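Local coordinates for SCO family protein (Aquifex aeolicus, PDB 3ME7) that probably binds copper and takes part in electron transfer or thiol-disulfide chemistry, as a membrane-associated member of the SCO1/2 family with a thioredoxin-like domain, at residues Y6-G9 against D10-L13; L52-I55 against P56-T60; D76-E79 against D80-R83; F117-G121 against N122-H126. All coordinates share one frame; numbering follows the deposited sequence.

Contact 1 (Y6-G9 against D10-L13); sequences YVPG and DITL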
loop_
_atom_site.group_PDB
_atom_site.type_symbol
_atom_site.label_atom_id
_atom_site.label_comp_id
_atom_site.label_asym_id
_atom_site.label_seq_id
_atom_site.Cartn_x
_atom_site.Cartn_y
_atom_site.Cartn_z
ATOM N N TYR A 6 -3.242 -13.868 -4.340
ATOM C CA TYR A 6 -2.448 -13.591 -3.159
ATOM C C TYR A 6 -1.183 -12.836 -3.532
ATOM O O TYR A 6 -0.538 -13.149 -4.551
ATOM C CB TYR A 6 -2.061 -14.898 -2.462
ATOM C CG TYR A 6 -3.197 -15.503 -1.659
ATOM C CD1 TYR A 6 -4.201 -16.228 -2.290
ATOM C CD2 TYR A 6 -3.269 -15.337 -0.278
ATOM C CE1 TYR A 6 -5.259 -16.764 -1.561
ATOM C CE2 TYR A 6 -4.307 -15.881 0.458
ATOM C CZ TYR A 6 -5.311 -16.588 -0.195
ATOM O OH TYR A 6 -6.365 -17.145 0.515
ATOM N N VAL A 7 -0.817 -11.860 -2.706
ATOM C CA VAL A 7 0.503 -11.242 -2.832
ATOM C C VAL A 7 1.537 -12.184 -2.187
ATOM O O VAL A 7 1.367 -12.582 -1.031
ATOM C CB VAL A 7 0.561 -9.828 -2.192
ATOM C CG1 VAL A 7 1.912 -9.178 -2.498
ATOM C CG2 VAL A 7 -0.546 -8.931 -2.758
ATOM N N PRO A 8 2.597 -12.566 -2.931
ATOM C CA PRO A 8 3.595 -13.499 -2.395
ATOM C C PRO A 8 4.152 -13.044 -1.055
ATOM O O PRO A 8 4.587 -11.896 -0.905
ATOM C CB PRO A 8 4.695 -13.502 -3.472
ATOM C CG PRO A 8 3.936 -13.237 -4.736
ATOM C CD PRO A 8 2.873 -12.230 -4.337
ATOM N N GLY A 9 4.152 -13.947 -0.087
ATOM C CA GLY A 9 4.541 -13.606 1.278
ATOM C C GLY A 9 6.043 -13.476 1.487
ATOM O O GLY A 9 6.493 -12.862 2.456
ATOM N N ASP A 10 6.823 -14.045 0.571
ATOM C CA ASP A 10 8.267 -14.017 0.729
ATOM C C ASP A 10 8.940 -12.758 0.170
ATOM O O ASP A 10 10.170 -12.643 0.240
ATOM C CB ASP A 10 8.915 -15.290 0.151
ATOM C CG ASP A 10 8.605 -15.504 -1.324
ATOM O OD1 ASP A 10 7.728 -14.811 -1.893
ATOM O OD2 ASP A 10 9.235 -16.404 -1.924
ATOM N N ILE A 11 8.144 -11.824 -0.373
ATOM C CA ILE A 11 8.661 -10.525 -0.804
ATOM C C ILE A 11 9.344 -9.837 0.381
ATOM O O ILE A 11 8.735 -9.685 1.449
ATOM C CB ILE A 11 7.509 -9.658 -1.341
ATOM C CG1 ILE A 11 7.080 -10.208 -2.701
ATOM C CG2 ILE A 11 7.929 -8.171 -1.453
ATOM C CD1 ILE A 11 5.730 -9.710 -3.206
ATOM N N THR A 12 10.590 -9.410 0.176
ATOM C CA THR A 12 11.332 -8.703 1.202
ATOM C C THR A 12 11.207 -7.203 0.980
ATOM O O THR A 12 11.496 -6.696 -0.127
ATOM C CB THR A 12 12.817 -9.125 1.228
ATOM O OG1 THR A 12 12.914 -10.531 1.519
ATOM C CG2 THR A 12 13.565 -8.342 2.317
ATOM N N LEU A 13 10.752 -6.517 2.031
ATOM C CA LEU A 13 10.633 -5.065 2.081
ATOM C C LEU A 13 11.592 -4.515 3.127
ATOM O O LEU A 13 12.006 -5.230 4.045
ATOM C CB LEU A 13 9.188 -4.686 2.436
ATOM C CG LEU A 13 8.112 -5.254 1.508
ATOM C CD1 LEU A 13 6.722 -5.062 2.187
ATOM C CD2 LEU A 13 8.162 -4.623 0.147
#
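With CG1 of Ile-11 set anti to its own carbonyl carbon (chi1 -73°) and CD1 extended beyond it (chi2 165°), this side chain folds back over the turn toward Val-7 and Pro-8. Val-7 meets it through the branch anti to the backbone N (chi1 -174°): Val-7 CG1 lies 3.9 Å from Ile-11 CD1, and the two side chains run at about a right angle. Pro-8 closes on the same methyl, its ring atom CB also 3.9 Å from Ile-11 CD1, so one methyl group serves two neighbours. That methyl also rests 3.4 Å from Pro-8 O, a carbon-oxygen approach and not a polar bond. The backbone between them is a type I beta turn from Pro-8 to Ile-11, with Gly-9 and Asp-10 at its corners, and it is this reversal that brings residues 7 and 11 together. Asp-10 OD1 passes 3.7 Å from Pro-8 CB, but its charge is answered elsewhere, in a salt bridge with Lys-108. The turn leads directly into strand 12-15. Helix 103-112 packs against it through Leu-109, Lys-108 and Ala-112, while backbone bonds from Gly-9 and Ile-11 reach Lys-24 and Leu-23, just past strand 20-22.

Contact 2 (L52-I55 against P56-T60); sequences LKVI and PKLGT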
loop_
_atom_site.group_PDB
_atom_site.type_symbol
_atom_site.label_atom_id
_atom_site.label_comp_id
_atom_site.label_asym_id
_atom_site.label_seq_id
_atom_site.Cartn_x
_atom_site.Cartn_y
_atom_site.Cartn_z
ATOM N N LEU A 52 -4.084 10.283 4.327
ATOM C CA LEU A 52 -3.927 10.915 5.630
ATOM C C LEU A 52 -5.272 11.395 6.176
ATOM O O LEU A 52 -5.448 11.428 7.383
ATOM C CB LEU A 52 -2.944 12.096 5.562
ATOM C CG LEU A 52 -1.473 11.702 5.398
ATOM C CD1 LEU A 52 -0.652 12.935 5.010
ATOM C CD2 LEU A 52 -0.900 11.069 6.656
ATOM N N LYS A 53 -6.197 11.762 5.288
ATOM C CA LYS A 53 -7.515 12.284 5.692
ATOM C C LYS A 53 -8.635 11.242 5.770
ATOM O O LYS A 53 -9.764 11.582 6.136
ATOM C CB LYS A 53 -7.922 13.501 4.839
ATOM C CG LYS A 53 -7.122 14.752 5.217
ATOM C CD LYS A 53 -7.188 15.906 4.212
ATOM C CE LYS A 53 -6.423 17.107 4.770
ATOM N NZ LYS A 53 -6.378 18.281 3.838
ATOM N N VAL A 54 -8.351 9.992 5.406
ATOM C CA VAL A 54 -9.337 8.921 5.588
ATOM C C VAL A 54 -8.921 7.884 6.626
ATOM O O VAL A 54 -9.772 7.394 7.369
ATOM C CB VAL A 54 -9.766 8.246 4.242
ATOM C CG1 VAL A 54 -8.642 7.375 3.629
ATOM C CG2 VAL A 54 -11.046 7.401 4.421
ATOM N N ILE A 55 -7.628 7.558 6.685
ATOM C CA ILE A 55 -7.136 6.537 7.616
ATOM C C ILE A 55 -7.596 6.754 9.081
ATOM O O ILE A 55 -8.054 5.803 9.706
ATOM C CB ILE A 55 -5.583 6.350 7.511
ATOM C CG1 ILE A 55 -5.203 5.716 6.161
ATOM C CG2 ILE A 55 -5.014 5.559 8.690
ATOM C CD1 ILE A 55 -5.759 4.311 5.899
ATOM N N PRO A 56 -7.470 7.991 9.626
ATOM C CA PRO A 56 -7.889 8.201 11.017
ATOM C C PRO A 56 -9.350 7.888 11.290
ATOM O O PRO A 56 -9.712 7.647 12.439
ATOM C CB PRO A 56 -7.627 9.691 11.239
ATOM C CG PRO A 56 -6.484 9.994 10.332
ATOM C CD PRO A 56 -6.770 9.179 9.092
ATOM N N LYS A 57 -10.201 7.920 10.266
ATOM C CA LYS A 57 -11.607 7.573 10.464
ATOM C C LYS A 57 -11.812 6.075 10.703
ATOM O O LYS A 57 -12.832 5.661 11.247
ATOM C CB LYS A 57 -12.424 7.960 9.226
ATOM C CG LYS A 57 -12.418 9.443 8.918
ATOM C CD LYS A 57 -13.097 9.697 7.582
ATOM C CE LYS A 57 -12.975 11.175 7.209
ATOM N NZ LYS A 57 -14.142 11.923 7.756
ATOM N N LEU A 58 -10.865 5.268 10.221
ATOM C CA LEU A 58 -11.055 3.831 10.044
ATOM C C LEU A 58 -10.567 3.011 11.223
ATOM O O LEU A 58 -11.051 1.897 11.448
ATOM C CB LEU A 58 -10.323 3.359 8.769
ATOM C CG LEU A 58 -10.785 4.035 7.481
ATOM C CD1 LEU A 58 -9.794 3.642 6.367
ATOM C CD2 LEU A 58 -12.212 3.663 7.090
ATOM N N GLY A 59 -9.575 3.533 11.923
ATOM C CA GLY A 59 -8.931 2.807 13.007
ATOM C C GLY A 59 -7.499 3.238 13.182
ATOM O O GLY A 59 -7.059 4.242 12.616
ATOM N N THR A 60 -6.759 2.448 13.953
ATOM C CA THR A 60 -5.401 2.771 14.342
ATOM C C THR A 60 -4.403 1.902 13.567
ATOM O O THR A 60 -4.386 0.673 13.735
ATOM C CB THR A 60 -5.213 2.530 15.831
ATOM O OG1 THR A 60 -6.180 3.314 16.544
ATOM C CG2 THR A 60 -3.812 2.933 16.272
#
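Residues Ile-55 to Leu-58 form a short, weakly bonded helical turn after helix 43-52 in this thioredoxin-like domain, and two backbone hydrogen bonds define it. Lys-57 N donates to Val-54 O at 3.0 Å with a bent N-H...O angle of 140°; Leu-58 N donates to Ile-55 O at 2.9 Å and is straighter, at 159°. Both span three residues, the spacing of 3-10 turns, and in both the donor stands well above the carbonyl plane. Gly-59 then leaves helical geometry with a positive phi of 152° and ends the turn.

Among the side chains, Ile-55 and Leu-58 meet one turn apart and cross at about a right angle, with Ile-55 CD1 4.1 Å from Leu-58 CD1. Leu-58 also sets its CG 3.5 Å from Val-54 O, covering the carbonyl that Lys-57 N uses. Trp-95 and Phe-65 lie against Ile-55, and Phe-153 and Val-154 of helix 150-160 against Leu-58, so both side chains pack against other parts of the fold, whereas Pro-56 and Lys-57 are exposed.

Pro-56 has no N-H to give, and its ring lies against the end of the preceding helix, where Pro-56 CD comes to 3.1 Å from Leu-52 O. The aliphatic part of Lys-57 runs back along the turn until its CE stands 3.4 Å from Lys-53 O.

Contact 3 (D76-E79 against D80-R83); sequences DTLE and DIKR. With SO4 (sulfate ion), chain C.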
loop_
_atom_site.group_PDB
_atom_site.type_symbol
_atom_site.label_atom_id
_atom_site.label_comp_id
_atom_site.label_asym_id
_atom_site.label_seq_id
_atom_site.Cartn_x
_atom_site.Cartn_y
_atom_site.Cartn_z
ATOM N N ASP A 76 14.900 4.350 -5.854
ATOM C CA ASP A 76 14.684 4.929 -4.533
ATOM C C ASP A 76 15.475 4.146 -3.475
ATOM O O ASP A 76 15.482 2.905 -3.473
ATOM C CB ASP A 76 13.184 4.963 -4.177
ATOM C CG ASP A 76 12.469 6.205 -4.695
ATOM O OD1 ASP A 76 13.121 7.135 -5.217
ATOM O OD2 ASP A 76 11.228 6.264 -4.570
ATOM N N THR A 77 16.167 4.883 -2.615
ATOM C CA THR A 77 16.967 4.326 -1.529
ATOM C C THR A 77 16.276 4.563 -0.182
ATOM O O THR A 77 15.226 5.234 -0.099
ATOM C CB THR A 77 18.324 5.023 -1.460
ATOM O OG1 THR A 77 18.113 6.405 -1.167
ATOM C CG2 THR A 77 19.085 4.880 -2.792
ATOM N N LEU A 78 16.891 4.022 0.869
ATOM C CA LEU A 78 16.422 4.245 2.244
ATOM C C LEU A 78 16.361 5.732 2.583
ATOM O O LEU A 78 15.419 6.188 3.213
ATOM C CB LEU A 78 17.292 3.476 3.240
ATOM C CG LEU A 78 17.175 1.952 3.116
ATOM C CD1 LEU A 78 18.132 1.273 4.084
ATOM C CD2 LEU A 78 15.760 1.478 3.373
ATOM N N GLU A 79 17.356 6.491 2.130
ATOM C CA GLU A 79 17.350 7.944 2.274
ATOM C C GLU A 79 16.078 8.566 1.677
ATOM O O GLU A 79 15.426 9.399 2.308
ATOM C CB GLU A 79 18.616 8.504 1.602
ATOM C CG GLU A 79 18.744 10.012 1.556
ATOM C CD GLU A 79 20.030 10.453 0.866
ATOM O OE1 GLU A 79 20.126 10.328 -0.380
ATOM O OE2 GLU A 79 20.939 10.930 1.568
ATOM N N ASP A 80 15.740 8.129 0.467
ATOM C CA ASP A 80 14.547 8.623 -0.229
ATOM C C ASP A 80 13.249 8.330 0.520
ATOM O O ASP A 80 12.389 9.211 0.627
ATOM C CB ASP A 80 14.452 8.049 -1.639
ATOM C CG ASP A 80 15.557 8.539 -2.545
ATOM O OD1 ASP A 80 15.804 9.759 -2.598
ATOM O OD2 ASP A 80 16.182 7.703 -3.213
ATOM N N ILE A 81 13.094 7.097 1.012
ATOM C CA ILE A 81 11.846 6.758 1.702
ATOM C C ILE A 81 11.738 7.402 3.084
ATOM O O ILE A 81 10.636 7.717 3.530
ATOM C CB ILE A 81 11.531 5.240 1.730
ATOM C CG1 ILE A 81 12.673 4.425 2.348
ATOM C CG2 ILE A 81 11.142 4.756 0.329
ATOM C CD1 ILE A 81 12.256 2.988 2.661
ATOM N N LYS A 82 12.877 7.586 3.750
ATOM C CA LYS A 82 12.921 8.322 5.011
ATOM C C LYS A 82 12.477 9.773 4.806
ATOM O O LYS A 82 11.706 10.315 5.602
ATOM C CB LYS A 82 14.329 8.265 5.613
ATOM C CG LYS A 82 14.431 8.869 7.009
ATOM C CD LYS A 82 13.431 8.212 7.931
ATOM C CE LYS A 82 13.365 8.901 9.281
ATOM N NZ LYS A 82 12.172 8.462 10.048
ATOM N N ARG A 83 12.977 10.397 3.744
ATOM C CA ARG A 83 12.541 11.757 3.375
ATOM C C ARG A 83 11.012 11.812 3.141
ATOM O O ARG A 83 10.322 12.699 3.657
ATOM C CB ARG A 83 13.309 12.231 2.137
ATOM C CG ARG A 83 13.201 13.742 1.836
ATOM C CD ARG A 83 13.830 14.096 0.471
ATOM N NE ARG A 83 13.097 13.446 -0.615
ATOM C CZ ARG A 83 13.607 12.553 -1.463
ATOM N NH1 ARG A 83 14.882 12.195 -1.388
ATOM N NH2 ARG A 83 12.827 12.003 -2.380
HETATM S S SO4 C . 19.615 1.362 -0.025
HETATM O O1 SO4 C . 18.204 1.226 -0.368
HETATM O O2 SO4 C . 20.041 0.194 0.729
HETATM O O3 SO4 C . 20.410 1.508 -1.248
HETATM O O4 SO4 C . 19.793 2.544 0.821
#
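A capping box formed by Thr-77 and Asp-80 starts helix 78-87, the helix of the beta-alpha-beta unit between strands 66-71 and 95-100. Its stronger arm is Thr-77 N to Asp-80 OD2, 2.9 Å and nearly straight at 170°, using the anti lone pair of the carboxylate oxygen. The return arm, Asp-80 N to Thr-77 OG1, is weak at 3.4 Å; OG1 reaches it because it stands between its own backbone N and carbonyl carbon (chi1 63°). The first helical bond, Ile-81 N to Thr-77 O at 3.0 Å, follows directly.

The other oxygen of the same carboxylate, Asp-80 OD1, takes a 2.9 Å salt bridge from Arg-83 NH1, so both oxygens are gripped and the group's rotation is fixed. Asp-76 OD1 lies 3.7 Å from Asp-80 OD2, a pairing of like charges that the nearby arginine may ease; Asp-76 OD2 is itself held by Thr-71 and by Thr-38 N. A sulfate, probably from the crystallisation liquor, sits at the helix start, where Leu-78 N donates to its O4 at 3.3 Å and Lys-99 also binds it.

Leu-78 CD2 lies 3.9 Å from Ile-81 CD1, the two side chains pointing the same way. Strand 95-100 receives this pair through Val-97 and Lys-99, while the loop holding Thr-38 and His-39 borders Asp-80 and Arg-83.

Contact 4 (F117-G121 against N122-H126); sequences FMTAG and NDFIH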
loop_
_atom_site.group_PDB
_atom_site.type_symbol
_atom_site.label_atom_id
_atom_site.label_comp_id
_atom_site.label_asym_id
_atom_site.label_seq_id
_atom_site.Cartn_x
_atom_site.Cartn_y
_atom_site.Cartn_z
ATOM N N PHE A 117 3.893 0.637 -14.740
ATOM C CA PHE A 117 4.242 2.030 -14.956
ATOM C C PHE A 117 5.111 2.155 -16.187
ATOM O O PHE A 117 5.633 1.154 -16.688
ATOM C CB PHE A 117 4.880 2.647 -13.701
ATOM C CG PHE A 117 6.196 2.031 -13.278
ATOM C CD1 PHE A 117 6.230 0.914 -12.452
ATOM C CD2 PHE A 117 7.403 2.601 -13.666
ATOM C CE1 PHE A 117 7.452 0.371 -12.029
ATOM C CE2 PHE A 117 8.624 2.064 -13.248
ATOM C CZ PHE A 117 8.646 0.942 -12.435
ATOM N N MET A 118 5.252 3.383 -16.681
ATOM C CA MET A 118 6.010 3.663 -17.898
ATOM C C MET A 118 6.639 5.050 -17.796
ATOM O O MET A 118 6.144 5.888 -17.046
ATOM C CB MET A 118 5.078 3.582 -19.118
ATOM C CG MET A 118 3.693 4.187 -18.920
ATOM S SD MET A 118 2.398 3.255 -19.756
ATOM C CE MET A 118 3.232 2.822 -21.273
ATOM N N THR A 119 7.703 5.302 -18.552
ATOM C CA THR A 119 8.343 6.638 -18.525
ATOM C C THR A 119 7.539 7.712 -19.233
ATOM O O THR A 119 6.871 7.447 -20.226
ATOM C CB THR A 119 9.741 6.635 -19.169
ATOM O OG1 THR A 119 9.659 6.090 -20.489
ATOM C CG2 THR A 119 10.683 5.840 -18.355
ATOM N N ALA A 120 7.621 8.933 -18.700
ATOM C CA ALA A 120 7.078 10.126 -19.335
ATOM C C ALA A 120 8.038 11.255 -18.999
ATOM O O ALA A 120 7.906 11.890 -17.956
ATOM C CB ALA A 120 5.691 10.429 -18.806
ATOM N N GLY A 121 9.023 11.480 -19.865
ATOM C CA GLY A 121 10.114 12.400 -19.546
ATOM C C GLY A 121 10.858 11.921 -18.313
ATOM O O GLY A 121 11.370 10.797 -18.283
ATOM N N ASN A 122 10.873 12.748 -17.270
ATOM C CA ASN A 122 11.615 12.435 -16.050
ATOM C C ASN A 122 10.755 11.823 -14.945
ATOM O O ASN A 122 11.241 11.509 -13.848
ATOM C CB ASN A 122 12.334 13.680 -15.532
ATOM C CG ASN A 122 13.722 13.371 -15.036
ATOM O OD1 ASN A 122 14.704 13.608 -15.740
ATOM N ND2 ASN A 122 13.815 12.804 -13.834
ATOM N N ASP A 123 9.475 11.649 -15.245
ATOM C CA ASP A 123 8.548 11.050 -14.299
ATOM C C ASP A 123 7.944 9.778 -14.864
ATOM O O ASP A 123 8.353 9.308 -15.935
ATOM C CB ASP A 123 7.460 12.051 -13.916
ATOM C CG ASP A 123 7.969 13.108 -12.967
ATOM O OD1 ASP A 123 8.188 12.792 -11.773
ATOM O OD2 ASP A 123 8.166 14.247 -13.422
ATOM N N PHE A 124 6.986 9.225 -14.138
ATOM C CA PHE A 124 6.319 8.012 -14.547
ATOM C C PHE A 124 4.841 8.276 -14.795
ATOM O O PHE A 124 4.245 9.137 -14.148
ATOM C CB PHE A 124 6.457 6.956 -13.457
ATOM C CG PHE A 124 7.861 6.450 -13.265
ATOM C CD1 PHE A 124 8.572 5.882 -14.326
ATOM C CD2 PHE A 124 8.462 6.517 -12.012
ATOM C CE1 PHE A 124 9.877 5.395 -14.141
ATOM C CE2 PHE A 124 9.756 6.036 -11.814
ATOM C CZ PHE A 124 10.462 5.479 -12.882
ATOM N N ILE A 125 4.270 7.539 -15.746
ATOM C CA ILE A 125 2.819 7.442 -15.926
ATOM C C ILE A 125 2.424 6.136 -15.242
ATOM O O ILE A 125 3.063 5.110 -15.463
ATOM C CB ILE A 125 2.461 7.408 -17.427
ATOM C CG1 ILE A 125 2.627 8.799 -18.039
ATOM C CG2 ILE A 125 1.019 6.918 -17.661
ATOM C CD1 ILE A 125 2.596 8.799 -19.548
ATOM N N HIS A 126 1.399 6.181 -14.391
ATOM C CA HIS A 126 1.038 5.042 -13.556
ATOM C C HIS A 126 -0.410 5.191 -13.083
ATOM O O HIS A 126 -0.953 6.300 -13.094
ATOM C CB HIS A 126 1.988 4.959 -12.333
ATOM C CG HIS A 126 1.898 6.150 -11.432
ATOM N ND1 HIS A 126 1.030 6.198 -10.362
ATOM C CD2 HIS A 126 2.528 7.347 -11.458
ATOM C CE1 HIS A 126 1.137 7.369 -9.763
ATOM N NE2 HIS A 126 2.034 8.090 -10.413
#
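Ile-125, Phe-117 and Phe-124 carry this beta hairpin, two short antiparallel strands, 118-120 and 123-125, joined by a type II' turn from Ala-120 to Asp-123. Ile-125 lies on one face with Met-118 and Ala-120. Its CG1 is 3.6 Å from Ala-120 CB, reaching diagonally to the next pair; the Met-118 side chain is modelled in two conformers, and its contact with Ile-125 holds for one of them. Beneath these side chains Ile-125 N donates to Met-118 O at 2.8 Å and Met-118 N returns a bond to Ile-125 O, making residues 118 and 125 a hydrogen-bonded pair.

The two phenylalanines form a T-shaped pair beyond the opposite face. The edge of Phe-117 is directed at a face of Phe-124, with planes 70° apart, ring centres separated by 4.8 Å, and Phe-117 CD2 3.5 Å from Phe-124 CD1, toward the rim of the Phe-124 ring. The chi1 of Phe-117 (63°) holds its ring beside that of Phe-124, and Met-118 O lies at the Phe-124 edge, in its plane. Tyr-37 and Phe-72 extend the aromatic group.

Toward the turn Ala-120 and Asp-123 bond in both directions, and the positive phi of Gly-121 (60°) suits the II' corner. At the far end Phe-117 CB is 3.9 Å from CB of His-126, a predicted copper ligand about 4 Å from the side chains of Cys-40 and Cys-44. The paired backbone bonds and the T-shaped stack brace the strand that leads into this histidine, consistent with a hairpin that positions it beside the two cysteines.

Overall arrangement
From the N terminus the four contacts follow in series, each a local contact that closes before the next opens, so none nests in or crosses another. Contact 1 turns the chain into the first strand of the main sheet. Contact 2 lies across the chain's centre from it, their centres 25 Å apart, where a short helical turn follows helix 43-52. Contact 3 starts the helix between strands 66-71 and 95-100. Contact 4 closes a separate hairpin leading on to strand 129-133. Contacts 3 and 4 approach to about 7 Å between nearest atoms; contact 4 holds His-126 of the predicted copper site, while contact 3 lies near it, Asp-76 being about 8 Å from Cys-40, side chain to side chain.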